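Local coordinates for pesticidal crystal protein Cry4Aa (Bacillus thuringiensis, PDB 2C9K), which binds midgut epithelial cells of mosquito larvae and promotes their colloid-osmotic lysis, acting as a pore-forming insecticidal toxin, at residues T260-Y274 with Y446-V460. Residues are numbered along the deposited sequence; the frame is centred on the assembly and turned at random.
Sequences TREIYQVLNFEESPY and YKTQVYTFAWTHSSV
Tyr446 offers the face of its ring to the edge of Tyr274, an edge-to-face pair with centroids 5.4 Å apart and planes inclined at 55°, while CG of Pro273 packs against CD2 and CE2 of Tyr446, the two side chains running in opposite directions. The hydroxyl OH of Tyr274 donates to O of Thr448 at 2.8 Å, arriving 45° out of the carbonyl plane. Gln449 gives its carbonyl to the amide of Asn268, the bond from ND2 to O measuring 3.3 Å and running almost straight down the C=O; the same ND2 also reaches the backbone O of Asn371. CG2 of Val450 lies against Asn268 O and Ser272 OG; Ser272 OG donates to Asn268 O (2.6 Å), bridging from the end of the turn Phe269-Ser272 back to the residue before it.

From Tyr451 onward the backbones are zipped in antiparallel fashion, with Tyr451, Phe453 and Trp455, on one face, forming hydrogen-bonded pairs with Leu267, Gln265 and Ile263. Leu267 lies alongside Tyr451, and its CB meets the rim of the Phe453 ring. On the face of Thr452, Ala454 and Thr456, CB of Ala454 rests 4.0 Å from CE2 of Tyr264. Trp455, with CG beside its backbone N (chi1 -60°), brings NE1 to 3.1 Å from OE1 of Gln265, an oxygen that accepts a hydrogen bond from the backbone N of Gly408. CG2 of Thr456 packs against CG of Glu262, whose carboxylate is held by Ser435 and Arg288. His457 ends the strand with CB over one face of the Arg261 guanidinium; that group is salt-bridged to Asp238 of helix 222-240.

Strand 262-267 thus forms an edge of the three-strand antiparallel sheet completed by 432-440; strand 402-407 packs against the face carrying Gln265, Leu267 and Trp455, and helix 222-240 touches Arg261, Ile263, Val266 and Phe269, in the beta-sheet receptor-binding domain II of the three-domain Cry toxins, alongside the helical pore-forming domain.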
ATOM      1  N   THR A 260       4.745  -1.975   0.139  1.00 22.12           N
ATOM      2  CA  THR A 260       5.877  -1.076  -0.155  1.00 20.21           C
ATOM      3  C   THR A 260       5.590   0.180  -0.960  1.00 18.71           C
ATOM      4  O   THR A 260       6.449   1.056  -1.053  1.00 18.11           O
ATOM      5  CB  THR A 260       6.997  -1.797  -0.914  1.00 20.14           C
ATOM      6  OG1 THR A 260       6.570  -2.027  -2.260  1.00 21.50           O
ATOM      7  CG2 THR A 260       7.334  -3.124  -0.256  1.00 17.75           C
ATOM      8  N   ARG A 261       4.402   0.266  -1.549  1.00 17.28           N
ATOM      9  CA  ARG A 261       4.017   1.434  -2.352  1.00 15.27           C
ATOM     10  C   ARG A 261       4.057   2.784  -1.612  1.00 15.17           C
ATOM     11  O   ARG A 261       3.886   2.847  -0.389  1.00 12.34           O
ATOM     12  CB  ARG A 261       2.603   1.242  -2.893  1.00 13.64           C
ATOM     13  CG  ARG A 261       1.491   1.689  -1.940  1.00 12.82           C
ATOM     14  CD  ARG A 261       1.522   0.927  -0.625  1.00 14.50           C
ATOM     15  NE  ARG A 261       0.421   1.297   0.261  1.00 14.72           N
ATOM     16  CZ  ARG A 261       0.425   2.354   1.065  1.00 16.37           C
ATOM     17  NH1 ARG A 261       1.485   3.157   1.104  1.00 15.22           N
ATOM     18  NH2 ARG A 261      -0.634   2.610   1.828  1.00 16.57           N
ATOM     19  N   GLU A 262       4.263   3.860  -2.366  1.00 15.76           N
ATOM     20  CA  GLU A 262       4.266   5.208  -1.792  1.00 19.47           C
ATOM     21  C   GLU A 262       2.984   5.935  -2.175  1.00 20.38           C
ATOM     22  O   GLU A 262       2.386   5.652  -3.216  1.00 22.04           O
ATOM     23  CB  GLU A 262       5.438   6.054  -2.315  1.00 20.21           C
ATOM     24  CG  GLU A 262       6.802   5.756  -1.705  1.00 23.87           C
ATOM     25  CD  GLU A 262       7.873   6.766  -2.109  1.00 23.98           C
ATOM     26  OE1 GLU A 262       8.165   6.900  -3.312  1.00 24.27           O
ATOM     27  OE2 GLU A 262       8.429   7.430  -1.215  1.00 26.22           O
ATOM     28  N   ILE A 263       2.551   6.861  -1.329  1.00 21.17           N
ATOM     29  CA  ILE A 263       1.376   7.669  -1.629  1.00 22.11           C
ATOM     30  C   ILE A 263       1.769   9.092  -1.265  1.00 22.63           C
ATOM     31  O   ILE A 263       2.634   9.294  -0.420  1.00 22.20           O
ATOM     32  CB  ILE A 263       0.116   7.209  -0.857  1.00 22.16           C
ATOM     33  CG1 ILE A 263       0.340   7.294   0.648  1.00 22.51           C
ATOM     34  CG2 ILE A 263      -0.265   5.801  -1.302  1.00 18.74           C
ATOM     35  CD1 ILE A 263      -0.885   6.897   1.452  1.00 23.66           C
ATOM     36  N   TYR A 264       1.151  10.075  -1.910  1.00 23.88           N
ATOM     37  CA  TYR A 264       1.518  11.471  -1.688  1.00 23.19           C
ATOM     38  C   TYR A 264       0.379  12.396  -1.303  1.00 23.76           C
ATOM     39  O   TYR A 264      -0.766  12.211  -1.719  1.00 25.15           O
ATOM     40  CB  TYR A 264       2.175  12.049  -2.957  1.00 20.83           C
ATOM     41  CG  TYR A 264       3.227  11.170  -3.612  1.00 19.25           C
ATOM     42  CD1 TYR A 264       2.867  10.032  -4.320  1.00 18.29           C
ATOM     43  CD2 TYR A 264       4.584  11.488  -3.529  1.00 20.18           C
ATOM     44  CE1 TYR A 264       3.823   9.232  -4.931  1.00 19.07           C
ATOM     45  CE2 TYR A 264       5.549  10.696  -4.134  1.00 19.43           C
ATOM     46  CZ  TYR A 264       5.164   9.565  -4.836  1.00 20.33           C
ATOM     47  OH  TYR A 264       6.115   8.761  -5.440  1.00 19.95           O
ATOM     48  N   GLN A 265       0.719  13.406  -0.511  1.00 23.03           N
ATOM     49  CA  GLN A 265      -0.227  14.428  -0.085  1.00 22.14           C
ATOM     50  C   GLN A 265       0.453  15.700  -0.597  1.00 23.33           C
ATOM     51  O   GLN A 265       1.682  15.791  -0.571  1.00 24.15           O
ATOM     52  CB  GLN A 265      -0.359  14.432   1.444  1.00 20.02           C
ATOM     53  CG  GLN A 265      -0.940  13.136   2.019  1.00 21.33           C
ATOM     54  CD  GLN A 265      -1.074  13.147   3.546  1.00 23.23           C
ATOM     55  OE1 GLN A 265      -0.212  13.668   4.255  1.00 25.55           O
ATOM     56  NE2 GLN A 265      -2.145  12.549   4.054  1.00 22.61           N
ATOM     57  N   VAL A 266      -0.309  16.677  -1.081  1.00 23.20           N
ATOM     58  CA  VAL A 266       0.337  17.874  -1.617  1.00 23.14           C
ATOM     59  C   VAL A 266       0.025  19.216  -0.946  1.00 23.45           C
ATOM     60  O   VAL A 266      -1.021  19.399  -0.325  1.00 24.06           O
ATOM     61  CB  VAL A 266       0.101  17.963  -3.164  1.00 22.34           C
ATOM     62  CG1 VAL A 266      -0.929  16.933  -3.589  1.00 20.95           C
ATOM     63  CG2 VAL A 266      -0.318  19.363  -3.571  1.00 22.12           C
ATOM     64  N   LEU A 267       0.967  20.147  -1.076  1.00 22.31           N
ATOM     65  CA  LEU A 267       0.844  21.472  -0.490  1.00 21.33           C
ATOM     66  C   LEU A 267       1.031  22.557  -1.545  1.00 22.31           C
ATOM     67  O   LEU A 267       1.909  22.444  -2.413  1.00 23.09           O
ATOM     68  CB  LEU A 267       1.890  21.652   0.620  1.00 18.69           C
ATOM     69  CG  LEU A 267       2.171  23.066   1.152  1.00 18.28           C
ATOM     70  CD1 LEU A 267       0.941  23.645   1.844  1.00 18.54           C
ATOM     71  CD2 LEU A 267       3.344  23.008   2.112  1.00 16.80           C
ATOM     72  N   ASN A 268       0.200  23.599  -1.446  1.00 21.07           N
ATOM     73  CA  ASN A 268       0.208  24.765  -2.334  1.00 21.28           C
ATOM     74  C   ASN A 268      -0.214  24.519  -3.771  1.00 22.63           C
ATOM     75  O   ASN A 268       0.202  25.235  -4.680  1.00 22.28           O
ATOM     76  CB  ASN A 268       1.577  25.442  -2.334  1.00 21.23           C
ATOM     77  CG  ASN A 268       1.876  26.141  -1.030  1.00 23.32           C
ATOM     78  OD1 ASN A 268       0.965  26.543  -0.294  1.00 24.45           O
ATOM     79  ND2 ASN A 268       3.157  26.308  -0.739  1.00 24.13           N
ATOM     80  N   PHE A 269      -1.055  23.513  -3.975  1.00 24.17           N
ATOM     81  CA  PHE A 269      -1.522  23.189  -5.306  1.00 25.29           C
ATOM     82  C   PHE A 269      -2.392  24.293  -5.899  1.00 27.13           C
ATOM     83  O   PHE A 269      -2.144  24.786  -7.001  1.00 28.54           O
ATOM     84  CB  PHE A 269      -2.338  21.904  -5.283  1.00 23.09           C
ATOM     85  CG  PHE A 269      -2.986  21.598  -6.595  1.00 21.94           C
ATOM     86  CD1 PHE A 269      -2.232  21.109  -7.658  1.00 20.92           C
ATOM     87  CD2 PHE A 269      -4.334  21.870  -6.798  1.00 19.46           C
ATOM     88  CE1 PHE A 269      -2.814  20.902  -8.911  1.00 21.57           C
ATOM     89  CE2 PHE A 269      -4.921  21.665  -8.045  1.00 20.00           C
ATOM     90  CZ  PHE A 269      -4.160  21.182  -9.103  1.00 20.28           C
ATOM     91  N   GLU A 270      -3.423  24.669  -5.156  1.00 29.05           N
ATOM     92  CA  GLU A 270      -4.369  25.672  -5.611  1.00 29.03           C
ATOM     93  C   GLU A 270      -3.826  27.085  -5.771  1.00 27.25           C
ATOM     94  O   GLU A 270      -4.255  27.800  -6.664  1.00 27.44           O
ATOM     95  CB  GLU A 270      -5.595  25.668  -4.689  1.00 29.74           C
ATOM     96  CG  GLU A 270      -6.245  24.287  -4.552  1.00 36.41           C
ATOM     97  CD  GLU A 270      -5.679  23.441  -3.388  1.00 43.15           C
ATOM     98  OE1 GLU A 270      -4.438  23.443  -3.163  1.00 43.76           O
ATOM     99  OE2 GLU A 270      -6.490  22.758  -2.705  1.00 43.77           O
ATOM    100  N   GLU A 271      -2.882  27.495  -4.935  0.50 26.63           N
ATOM    101  CA  GLU A 271      -2.361  28.850  -5.051  0.50 25.85           C
ATOM    102  C   GLU A 271      -1.094  28.990  -5.872  0.50 24.38           C
ATOM    103  O   GLU A 271      -0.426  30.021  -5.832  0.50 22.64           O
ATOM    104  CB  GLU A 271      -2.174  29.460  -3.664  0.50 28.72           C
ATOM    105  CG  GLU A 271      -3.503  29.774  -2.998  1.00 33.86           C
ATOM    106  CD  GLU A 271      -3.374  30.752  -1.846  1.00 38.50           C
ATOM    107  OE1 GLU A 271      -4.428  31.216  -1.352  1.00 39.44           O
ATOM    108  OE2 GLU A 271      -2.226  31.055  -1.434  1.00 40.27           O
ATOM    109  N   SER A 272      -0.783  27.946  -6.633  1.00 24.21           N
ATOM    110  CA  SER A 272       0.385  27.931  -7.509  1.00 23.92           C
ATOM    111  C   SER A 272      -0.119  27.718  -8.927  1.00 24.16           C
ATOM    112  O   SER A 272      -1.180  27.138  -9.126  1.00 23.87           O
ATOM    113  CB  SER A 272       1.331  26.805  -7.113  1.00 24.38           C
ATOM    114  OG  SER A 272       1.744  26.959  -5.764  1.00 24.64           O
ATOM    115  N   PRO A 273       0.633  28.189  -9.934  1.00 25.57           N
ATOM    116  CA  PRO A 273       0.238  28.046 -11.344  1.00 26.02           C
ATOM    117  C   PRO A 273       0.436  26.669 -11.962  1.00 27.08           C
ATOM    118  O   PRO A 273      -0.234  26.320 -12.934  1.00 28.96           O
ATOM    119  CB  PRO A 273       1.089  29.099 -12.040  1.00 24.19           C
ATOM    120  CG  PRO A 273       2.361  29.015 -11.263  1.00 26.02           C
ATOM    121  CD  PRO A 273       1.870  28.983  -9.822  1.00 25.14           C
ATOM    122  N   TYR A 274       1.354  25.893 -11.404  1.00 26.80           N
ATOM    123  CA  TYR A 274       1.654  24.569 -11.932  1.00 28.34           C
ATOM    124  C   TYR A 274       0.433  23.710 -12.255  1.00 27.54           C
ATOM    125  O   TYR A 274       0.535  22.734 -13.001  1.00 26.57           O
ATOM    126  CB  TYR A 274       2.580  23.834 -10.961  1.00 29.80           C
ATOM    127  CG  TYR A 274       3.742  24.695 -10.561  1.00 30.65           C
ATOM    128  CD1 TYR A 274       3.774  25.311  -9.315  1.00 31.37           C
ATOM    129  CD2 TYR A 274       4.766  24.978 -11.467  1.00 31.02           C
ATOM    130  CE1 TYR A 274       4.795  26.200  -8.979  1.00 32.08           C
ATOM    131  CE2 TYR A 274       5.791  25.861 -11.142  1.00 31.52           C
ATOM    132  CZ  TYR A 274       5.795  26.469  -9.894  1.00 32.03           C
ATOM    133  OH  TYR A 274       6.792  27.350  -9.556  1.00 32.70           O
ATOM    134  N   TYR A 446       8.773  31.804 -11.353  1.00 39.72           N
ATOM    135  CA  TYR A 446       7.835  31.939 -10.252  1.00 35.71           C
ATOM    136  C   TYR A 446       8.454  31.954  -8.871  1.00 34.75           C
ATOM    137  O   TYR A 446       9.608  31.562  -8.673  1.00 33.04           O
ATOM    138  CB  TYR A 446       6.819  30.805 -10.292  1.00 34.03           C
ATOM    139  CG  TYR A 446       6.291  30.494 -11.668  1.00 32.36           C
ATOM    140  CD1 TYR A 446       7.054  29.777 -12.581  1.00 30.34           C
ATOM    141  CD2 TYR A 446       5.018  30.901 -12.047  1.00 32.36           C
ATOM    142  CE1 TYR A 446       6.560  29.471 -13.834  1.00 30.24           C
ATOM    143  CE2 TYR A 446       4.515  30.599 -13.299  1.00 31.81           C
ATOM    144  CZ  TYR A 446       5.290  29.884 -14.186  1.00 30.93           C
ATOM    145  OH  TYR A 446       4.779  29.582 -15.422  1.00 29.35           O
ATOM    146  N   LYS A 447       7.650  32.409  -7.914  1.00 34.26           N
ATOM    147  CA  LYS A 447       8.055  32.465  -6.517  1.00 32.94           C
ATOM    148  C   LYS A 447       7.304  31.382  -5.756  1.00 30.92           C
ATOM    149  O   LYS A 447       7.625  31.091  -4.605  1.00 31.13           O
ATOM    150  CB  LYS A 447       7.735  33.830  -5.909  1.00 32.53           C
ATOM    151  CG  LYS A 447       8.628  34.940  -6.392  1.00 32.53           C
ATOM    152  CD  LYS A 447       8.319  36.222  -5.649  1.00 36.35           C
ATOM    153  CE  LYS A 447       9.138  37.372  -6.192  1.00 37.15           C
ATOM    154  NZ  LYS A 447      10.570  37.001  -6.210  1.00 40.48           N
ATOM    155  N   THR A 448       6.302  30.796  -6.407  0.50 27.94           N
ATOM    156  CA  THR A 448       5.510  29.743  -5.795  0.50 26.02           C
ATOM    157  C   THR A 448       6.201  28.410  -5.952  0.50 25.30           C
ATOM    158  O   THR A 448       6.996  28.215  -6.863  0.50 23.94           O
ATOM    159  CB  THR A 448       4.124  29.628  -6.424  0.50 25.04           C
ATOM    160  OG1 THR A 448       4.257  29.579  -7.842  1.00 27.37           O
ATOM    161  CG2 THR A 448       3.268  30.799  -6.049  1.00 23.69           C
ATOM    162  N   GLN A 449       5.871  27.490  -5.055  1.00 26.43           N
ATOM    163  CA  GLN A 449       6.454  26.154  -5.051  1.00 26.67           C
ATOM    164  C   GLN A 449       5.416  25.206  -4.454  1.00 25.81           C
ATOM    165  O   GLN A 449       4.772  25.536  -3.456  1.00 24.69           O
ATOM    166  CB  GLN A 449       7.714  26.166  -4.190  1.00 27.59           C
ATOM    167  CG  GLN A 449       8.585  24.942  -4.293  1.00 30.35           C
ATOM    168  CD  GLN A 449       9.784  25.014  -3.355  1.00 30.12           C
ATOM    169  OE1 GLN A 449      10.617  24.106  -3.315  1.00 31.23           O
ATOM    170  NE2 GLN A 449       9.874  26.097  -2.596  1.00 27.68           N
ATOM    171  N   VAL A 450       5.240  24.047  -5.086  1.00 25.49           N
ATOM    172  CA  VAL A 450       4.286  23.035  -4.619  1.00 25.86           C
ATOM    173  C   VAL A 450       5.053  21.831  -4.074  1.00 25.82           C
ATOM    174  O   VAL A 450       5.963  21.315  -4.731  1.00 26.41           O
ATOM    175  CB  VAL A 450       3.374  22.540  -5.764  1.00 25.60           C
ATOM    176  CG1 VAL A 450       2.549  21.369  -5.294  1.00 26.94           C
ATOM    177  CG2 VAL A 450       2.457  23.650  -6.216  1.00 27.28           C
ATOM    178  N   TYR A 451       4.691  21.378  -2.878  1.00 24.85           N
ATOM    179  CA  TYR A 451       5.376  20.235  -2.288  1.00 24.57           C
ATOM    180  C   TYR A 451       4.474  19.014  -2.242  1.00 23.72           C
ATOM    181  O   TYR A 451       3.252  19.117  -2.353  1.00 24.62           O
ATOM    182  CB  TYR A 451       5.821  20.531  -0.850  1.00 24.31           C
ATOM    183  CG  TYR A 451       6.704  21.748  -0.649  1.00 26.15           C
ATOM    184  CD1 TYR A 451       6.161  23.033  -0.590  1.00 26.63           C
ATOM    185  CD2 TYR A 451       8.076  21.608  -0.466  1.00 24.75           C
ATOM    186  CE1 TYR A 451       6.965  24.146  -0.348  1.00 27.43           C
ATOM    187  CE2 TYR A 451       8.885  22.706  -0.227  1.00 26.80           C
ATOM    188  CZ  TYR A 451       8.329  23.973  -0.166  1.00 28.56           C
ATOM    189  OH  TYR A 451       9.140  25.061   0.090  1.00 28.49           O
ATOM    190  N   THR A 452       5.092  17.856  -2.076  0.50 22.47           N
ATOM    191  CA  THR A 452       4.366  16.609  -1.938  0.50 22.08           C
ATOM    192  C   THR A 452       5.109  15.847  -0.861  0.50 21.25           C
ATOM    193  O   THR A 452       6.341  15.862  -0.812  0.50 21.37           O
ATOM    194  CB  THR A 452       4.376  15.772  -3.218  0.50 23.00           C
ATOM    195  OG1 THR A 452       5.699  15.743  -3.750  1.00 25.49           O
ATOM    196  CG2 THR A 452       3.421  16.341  -4.242  1.00 24.20           C
ATOM    197  N   PHE A 453       4.362  15.201   0.018  1.00 20.65           N
ATOM    198  CA  PHE A 453       4.960  14.430   1.091  1.00 19.91           C
ATOM    199  C   PHE A 453       4.687  12.961   0.811  1.00 19.25           C
ATOM    200  O   PHE A 453       3.538  12.543   0.727  1.00 20.71           O
ATOM    201  CB  PHE A 453       4.369  14.869   2.434  1.00 19.23           C
ATOM    202  CG  PHE A 453       4.633  16.322   2.761  1.00 19.58           C
ATOM    203  CD1 PHE A 453       3.918  17.337   2.127  1.00 18.10           C
ATOM    204  CD2 PHE A 453       5.651  16.676   3.650  1.00 18.51           C
ATOM    205  CE1 PHE A 453       4.214  18.679   2.367  1.00 17.30           C
ATOM    206  CE2 PHE A 453       5.952  18.015   3.895  1.00 17.37           C
ATOM    207  CZ  PHE A 453       5.235  19.016   3.252  1.00 17.74           C
ATOM    208  N   ALA A 454       5.757  12.198   0.626  1.00 18.32           N
ATOM    209  CA  ALA A 454       5.662  10.772   0.335  1.00 17.54           C
ATOM    210  C   ALA A 454       5.469   9.988   1.622  1.00 17.45           C
ATOM    211  O   ALA A 454       6.075  10.300   2.641  1.00 18.53           O
ATOM    212  CB  ALA A 454       6.920  10.307  -0.366  1.00 16.06           C
ATOM    213  N   TRP A 455       4.629   8.964   1.566  1.00 17.21           N
ATOM    214  CA  TRP A 455       4.350   8.138   2.724  1.00 18.26           C
ATOM    215  C   TRP A 455       4.365   6.664   2.362  1.00 18.41           C
ATOM    216  O   TRP A 455       3.727   6.255   1.404  1.00 18.96           O
ATOM    217  CB  TRP A 455       2.975   8.492   3.306  1.00 20.10           C
ATOM    218  CG  TRP A 455       2.849   9.914   3.759  1.00 19.98           C
ATOM    219  CD1 TRP A 455       2.368  10.964   3.041  1.00 18.20           C
ATOM    220  CD2 TRP A 455       3.253  10.445   5.030  1.00 20.48           C
ATOM    221  NE1 TRP A 455       2.449  12.119   3.781  1.00 19.77           N
ATOM    222  CE2 TRP A 455       2.990  11.828   5.005  1.00 20.37           C
ATOM    223  CE3 TRP A 455       3.812   9.883   6.186  1.00 20.40           C
ATOM    224  CZ2 TRP A 455       3.265  12.661   6.090  1.00 20.85           C
ATOM    225  CZ3 TRP A 455       4.085  10.713   7.266  1.00 20.26           C
ATOM    226  CH2 TRP A 455       3.811  12.084   7.209  1.00 19.78           C
ATOM    227  N   THR A 456       5.100   5.871   3.128  1.00 18.65           N
ATOM    228  CA  THR A 456       5.155   4.438   2.889  1.00 20.24           C
ATOM    229  C   THR A 456       4.421   3.738   4.030  1.00 21.54           C
ATOM    230  O   THR A 456       4.287   4.302   5.119  1.00 23.34           O
ATOM    231  CB  THR A 456       6.606   3.936   2.805  1.00 20.35           C
ATOM    232  OG1 THR A 456       7.354   4.420   3.928  1.00 22.83           O
ATOM    233  CG2 THR A 456       7.247   4.417   1.523  1.00 18.39           C
ATOM    234  N   HIS A 457       3.939   2.523   3.789  1.00 21.48           N
ATOM    235  CA  HIS A 457       3.207   1.801   4.829  1.00 23.07           C
ATOM    236  C   HIS A 457       4.112   1.350   5.978  1.00 23.63           C
ATOM    237  O   HIS A 457       5.165   0.748   5.745  1.00 24.36           O
ATOM    238  CB  HIS A 457       2.504   0.586   4.241  1.00 21.87           C
ATOM    239  CG  HIS A 457       1.389   0.080   5.095  1.00 21.13           C
ATOM    240  ND1 HIS A 457       0.097   0.541   4.978  1.00 21.62           N
ATOM    241  CD2 HIS A 457       1.385  -0.801   6.120  1.00 20.28           C
ATOM    242  CE1 HIS A 457      -0.658  -0.036   5.895  1.00 21.41           C
ATOM    243  NE2 HIS A 457       0.100  -0.855   6.601  1.00 22.62           N
ATOM    244  N   SER A 458       3.695   1.619   7.214  0.50 22.10           N
ATOM    245  CA  SER A 458       4.499   1.254   8.380  0.50 21.75           C
ATOM    246  C   SER A 458       4.582  -0.248   8.645  0.50 21.76           C
ATOM    247  O   SER A 458       5.039  -0.674   9.705  0.50 22.01           O
ATOM    248  CB  SER A 458       3.978   1.964   9.632  0.50 20.92           C
ATOM    249  OG  SER A 458       2.722   1.455  10.027  1.00 21.02           O
ATOM    250  N   SER A 459       4.141  -1.051   7.686  1.00 22.30           N
ATOM    251  CA  SER A 459       4.210  -2.497   7.842  1.00 22.28           C
ATOM    252  C   SER A 459       5.510  -3.006   7.242  1.00 22.84           C
ATOM    253  O   SER A 459       5.845  -4.179   7.386  1.00 23.64           O
ATOM    254  CB  SER A 459       3.044  -3.180   7.133  1.00 22.01           C
ATOM    255  OG  SER A 459       3.153  -3.046   5.725  1.00 21.86           O
ATOM    256  N   VAL A 460       6.233  -2.120   6.562  1.00 22.32           N
ATOM    257  CA  VAL A 460       7.495  -2.485   5.931  1.00 22.93           C
ATOM    258  C   VAL A 460       8.607  -2.608   6.966  1.00 22.04           C
ATOM    259  O   VAL A 460       8.724  -1.777   7.859  1.00 22.15           O
ATOM    260  CB  VAL A 460       7.894  -1.447   4.865  1.00 25.27           C
ATOM    261  CG1 VAL A 460       9.152  -1.910   4.127  1.00 25.48           C
ATOM    262  CG2 VAL A 460       6.730  -1.233   3.894  1.00 24.82           C
TER